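Local coordinates for protein Poly(A) ribonuclease pop2 (Schizosaccharomyces pombe, PDB 2P51) that removes poly(A) tails from mRNA as the catalytic 3'-exoribonuclease subunit of the CCR4-NOT complex, using divalent metal ions, at residues 38-48 / 153-163. Sequence-based numbering, arbitrary orientation.
Sequences IMSLIERYPVV and GSGLVLQEEVT
With CG opposite its carbonyl carbon (chi1 -86°) and a second turn at chi2, Leu156 turns CD1 to Ile38 and Ile42 and CD2 to Val48, while Ile42, whose CG1 lies opposite the backbone N (chi1 -172°), extends its ethyl branch against CD1 and CG of Leu156. The pair is a worked example of packing in the DEDD nuclease fold: the loop between helix 144-152 and strand 163-166 packs against the C-terminal part of helix 31-41, the turn that follows it and the start of strand 47-53. Leu156 CD1 rests 3.7 Å from Ile42 CG1 and equally near Ile38 CG2; its CD2 lies 3.9 Å from Val48 CG2, the two side chains crossing at about a right angle. Leu90 of strand 87-93 also touches Leu156. Shortening Leu156 to an alanine is likely to open a gap among Ile38, Ile42 and Val48, whose facing carbons would lose their common partner. Farther along the loop, Val162 sends CG1 to Val48 CG2 (3.8 Å) and CG2 to Ile42 CG1 (4.0 Å), and strand 47-53 continues toward the metal-binding Asp51. Parallel pairing then starts: Thr163 N donates to Pro46 O, and Thr163 O receives Val48 N at 2.8 Å with a nearly straight N-H...O angle of 164°.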
loop_
_atom_site.group_PDB
_atom_site.type_symbol
_atom_site.label_atom_id
_atom_site.label_comp_id
_atom_site.label_asym_id
_atom_site.label_seq_id
_atom_site.Cartn_x
_atom_site.Cartn_y
_atom_site.Cartn_z
ATOM N N ILE A 38 12.066 -11.739 0.269
ATOM C CA ILE A 38 10.727 -11.674 -0.342
ATOM C C ILE A 38 10.687 -12.475 -1.627
ATOM O O ILE A 38 9.735 -13.247 -1.813
ATOM C CB ILE A 38 10.301 -10.223 -0.569
ATOM C CG1 ILE A 38 10.070 -9.531 0.786
ATOM C CG2 ILE A 38 9.053 -10.123 -1.474
ATOM C CD1 ILE A 38 9.952 -8.012 0.696
ATOM N N MET A 39 11.654 -12.321 -2.535
ATOM C CA MET A 39 11.636 -13.082 -3.789
ATOM C C MET A 39 11.635 -14.584 -3.562
ATOM O O MET A 39 11.012 -15.323 -4.337
ATOM C CB MET A 39 12.853 -12.680 -4.650
ATOM C CG MET A 39 12.598 -11.300 -5.237
ATOM S SD MET A 39 14.063 -10.761 -6.118
ATOM C CE MET A 39 14.157 -11.902 -7.466
ATOM N N SER A 40 12.331 -15.025 -2.517
ATOM C CA SER A 40 12.389 -16.446 -2.238
ATOM C C SER A 40 11.085 -17.006 -1.683
ATOM O O SER A 40 10.947 -18.250 -1.693
ATOM C CB SER A 40 13.525 -16.679 -1.228
ATOM O OG SER A 40 13.144 -16.423 0.115
ATOM N N LEU A 41 10.187 -16.140 -1.198
ATOM C CA LEU A 41 8.945 -16.576 -0.554
ATOM C C LEU A 41 7.723 -16.399 -1.428
ATOM O O LEU A 41 6.699 -17.034 -1.188
ATOM C CB LEU A 41 8.725 -15.768 0.751
ATOM C CG LEU A 41 9.672 -16.172 1.905
ATOM C CD1 LEU A 41 9.763 -15.174 3.028
ATOM C CD2 LEU A 41 9.201 -17.532 2.440
ATOM N N ILE A 42 7.768 -15.518 -2.440
ATOM C CA ILE A 42 6.520 -15.078 -3.102
ATOM C C ILE A 42 5.798 -16.222 -3.794
ATOM O O ILE A 42 4.563 -16.194 -3.873
ATOM C CB ILE A 42 6.792 -13.916 -4.095
ATOM C CG1 ILE A 42 5.484 -13.317 -4.642
ATOM C CG2 ILE A 42 7.709 -14.364 -5.220
ATOM C CD1 ILE A 42 4.689 -12.620 -3.563
ATOM N N GLU A 43 6.556 -17.228 -4.281
ATOM C CA GLU A 43 5.786 -18.274 -4.990
ATOM C C GLU A 43 4.900 -19.045 -4.021
ATOM O O GLU A 43 3.782 -19.456 -4.380
ATOM C CB GLU A 43 6.733 -19.212 -5.736
ATOM C CG GLU A 43 6.019 -20.383 -6.394
ATOM C CD GLU A 43 6.923 -21.151 -7.331
ATOM O OE1 GLU A 43 8.145 -20.866 -7.330
ATOM O OE2 GLU A 43 6.414 -22.022 -8.073
ATOM N N ARG A 44 5.355 -19.253 -2.799
ATOM C CA ARG A 44 4.625 -19.967 -1.762
ATOM C C ARG A 44 3.605 -19.083 -1.052
ATOM O O ARG A 44 2.647 -19.600 -0.463
ATOM C CB ARG A 44 5.592 -20.538 -0.706
ATOM C CG ARG A 44 6.325 -21.798 -1.174
ATOM C CD ARG A 44 7.320 -22.197 -0.091
ATOM N NE ARG A 44 8.501 -21.337 -0.235
ATOM C CZ ARG A 44 9.271 -21.011 0.773
ATOM N NH1 ARG A 44 8.940 -21.462 1.984
ATOM N NH2 ARG A 44 10.344 -20.262 0.601
ATOM N N TYR A 45 3.825 -17.768 -1.057
ATOM C CA TYR A 45 2.948 -16.806 -0.361
ATOM C C TYR A 45 2.557 -15.672 -1.332
ATOM O O TYR A 45 3.057 -14.552 -1.224
ATOM C CB TYR A 45 3.676 -16.250 0.868
ATOM C CG TYR A 45 4.042 -17.311 1.885
ATOM C CD1 TYR A 45 3.160 -17.690 2.895
ATOM C CD2 TYR A 45 5.316 -17.927 1.777
ATOM C CE1 TYR A 45 3.545 -18.684 3.800
ATOM C CE2 TYR A 45 5.696 -18.899 2.686
ATOM C CZ TYR A 45 4.801 -19.245 3.678
ATOM O OH TYR A 45 5.185 -20.217 4.573
ATOM N N PRO A 46 1.724 -16.011 -2.322
ATOM C CA PRO A 46 1.525 -15.130 -3.467
ATOM C C PRO A 46 0.449 -14.087 -3.290
ATOM O O PRO A 46 0.021 -13.471 -4.289
ATOM C CB PRO A 46 1.126 -16.131 -4.577
ATOM C CG PRO A 46 0.372 -17.206 -3.835
ATOM C CD PRO A 46 1.055 -17.330 -2.492
ATOM N N VAL A 47 -0.021 -13.827 -2.096
ATOM C CA VAL A 47 -1.045 -12.813 -1.788
ATOM C C VAL A 47 -0.305 -11.668 -1.065
ATOM O O VAL A 47 0.196 -11.859 0.038
ATOM C CB VAL A 47 -2.226 -13.350 -0.987
ATOM C CG1 VAL A 47 -3.240 -12.219 -0.706
ATOM C CG2 VAL A 47 -2.911 -14.493 -1.716
ATOM N N VAL A 48 -0.214 -10.513 -1.740
ATOM C CA VAL A 48 0.537 -9.389 -1.163
ATOM C C VAL A 48 -0.416 -8.287 -0.708
ATOM O O VAL A 48 -1.146 -7.768 -1.590
ATOM C CB VAL A 48 1.472 -8.804 -2.214
ATOM C CG1 VAL A 48 2.239 -7.614 -1.616
ATOM C CG2 VAL A 48 2.457 -9.841 -2.778
ATOM N N GLY A 153 11.569 -6.465 -10.827
ATOM C CA GLY A 153 12.131 -7.794 -11.164
ATOM C C GLY A 153 11.802 -8.833 -10.145
ATOM O O GLY A 153 12.303 -9.941 -10.267
ATOM N N SER A 154 10.983 -8.592 -9.141
ATOM C CA SER A 154 10.845 -9.462 -7.977
ATOM C C SER A 154 9.938 -10.653 -8.221
ATOM O O SER A 154 10.061 -11.641 -7.474
ATOM C CB SER A 154 10.280 -8.677 -6.764
ATOM O OG SER A 154 8.965 -8.167 -7.079
ATOM N N GLY A 155 9.040 -10.570 -9.180
ATOM C CA GLY A 155 7.970 -11.566 -9.350
ATOM C C GLY A 155 6.689 -11.067 -8.680
ATOM O O GLY A 155 5.664 -11.740 -8.855
ATOM N N LEU A 156 6.688 -9.947 -7.939
ATOM C CA LEU A 156 5.444 -9.529 -7.295
ATOM C C LEU A 156 4.565 -8.759 -8.282
ATOM O O LEU A 156 3.326 -8.783 -8.068
ATOM C CB LEU A 156 5.742 -8.655 -6.086
ATOM C CG LEU A 156 6.026 -9.374 -4.741
ATOM C CD1 LEU A 156 7.346 -10.171 -4.792
ATOM C CD2 LEU A 156 6.005 -8.376 -3.602
ATOM N N VAL A 157 5.176 -8.055 -9.261
ATOM C CA VAL A 157 4.342 -7.281 -10.206
ATOM C C VAL A 157 4.375 -7.915 -11.593
ATOM O O VAL A 157 5.253 -8.758 -11.827
ATOM C CB VAL A 157 4.745 -5.798 -10.251
ATOM C CG1 VAL A 157 4.521 -5.144 -8.889
ATOM C CG2 VAL A 157 6.195 -5.630 -10.715
ATOM N N LEU A 158 3.457 -7.548 -12.466
ATOM C CA LEU A 158 3.374 -8.078 -13.834
ATOM C C LEU A 158 3.046 -9.573 -13.849
ATOM O O LEU A 158 3.238 -10.303 -14.825
ATOM C CB LEU A 158 4.648 -7.785 -14.644
ATOM C CG LEU A 158 5.043 -6.299 -14.782
ATOM C CD1 LEU A 158 6.534 -6.122 -15.086
ATOM C CD2 LEU A 158 4.231 -5.606 -15.880
ATOM N N GLN A 159 2.527 -10.109 -12.749
ATOM C CA GLN A 159 2.275 -11.531 -12.665
ATOM C C GLN A 159 0.850 -11.826 -12.175
ATOM O O GLN A 159 0.489 -11.509 -11.046
ATOM C CB GLN A 159 3.279 -12.194 -11.707
ATOM C CG GLN A 159 4.725 -12.134 -12.133
ATOM C CD GLN A 159 5.114 -13.070 -13.266
ATOM O OE1 GLN A 159 6.240 -12.948 -13.775
ATOM N NE2 GLN A 159 4.212 -13.980 -13.636
ATOM N N GLU A 160 0.099 -12.508 -13.035
ATOM C CA GLU A 160 -1.274 -12.858 -12.711
ATOM C C GLU A 160 -1.349 -13.825 -11.536
ATOM O O GLU A 160 -2.388 -14.012 -10.869
ATOM C CB GLU A 160 -1.911 -13.418 -13.999
ATOM C CG GLU A 160 -2.383 -14.831 -13.805
ATOM C CD GLU A 160 -3.816 -15.217 -14.066
ATOM O OE1 GLU A 160 -4.760 -14.389 -13.998
ATOM O OE2 GLU A 160 -3.995 -16.418 -14.346
ATOM N N GLU A 161 -0.244 -14.498 -11.247
ATOM C CA GLU A 161 -0.163 -15.458 -10.146
ATOM C C GLU A 161 -0.192 -14.834 -8.750
ATOM O O GLU A 161 -0.387 -15.531 -7.738
ATOM C CB GLU A 161 1.124 -16.286 -10.271
ATOM C CG GLU A 161 1.272 -17.126 -11.539
ATOM C CD GLU A 161 1.861 -16.319 -12.697
ATOM O OE1 GLU A 161 2.131 -16.996 -13.711
ATOM O OE2 GLU A 161 2.047 -15.085 -12.695
ATOM N N VAL A 162 0.036 -13.540 -8.701
ATOM C CA VAL A 162 0.126 -12.803 -7.442
ATOM C C VAL A 162 -1.090 -11.915 -7.311
ATOM O O VAL A 162 -1.472 -11.218 -8.262
ATOM C CB VAL A 162 1.432 -11.928 -7.419
ATOM C CG1 VAL A 162 1.453 -11.021 -6.203
ATOM C CG2 VAL A 162 2.658 -12.852 -7.458
ATOM N N THR A 163 -1.721 -11.942 -6.139
ATOM C CA THR A 163 -2.898 -11.105 -5.875
ATOM C C THR A 163 -2.489 -9.937 -4.965
ATOM O O THR A 163 -1.876 -10.243 -3.954
ATOM C CB THR A 163 -4.014 -11.923 -5.200
ATOM O OG1 THR A 163 -4.384 -13.060 -6.037
ATOM C CG2 THR A 163 -5.263 -11.066 -5.014
#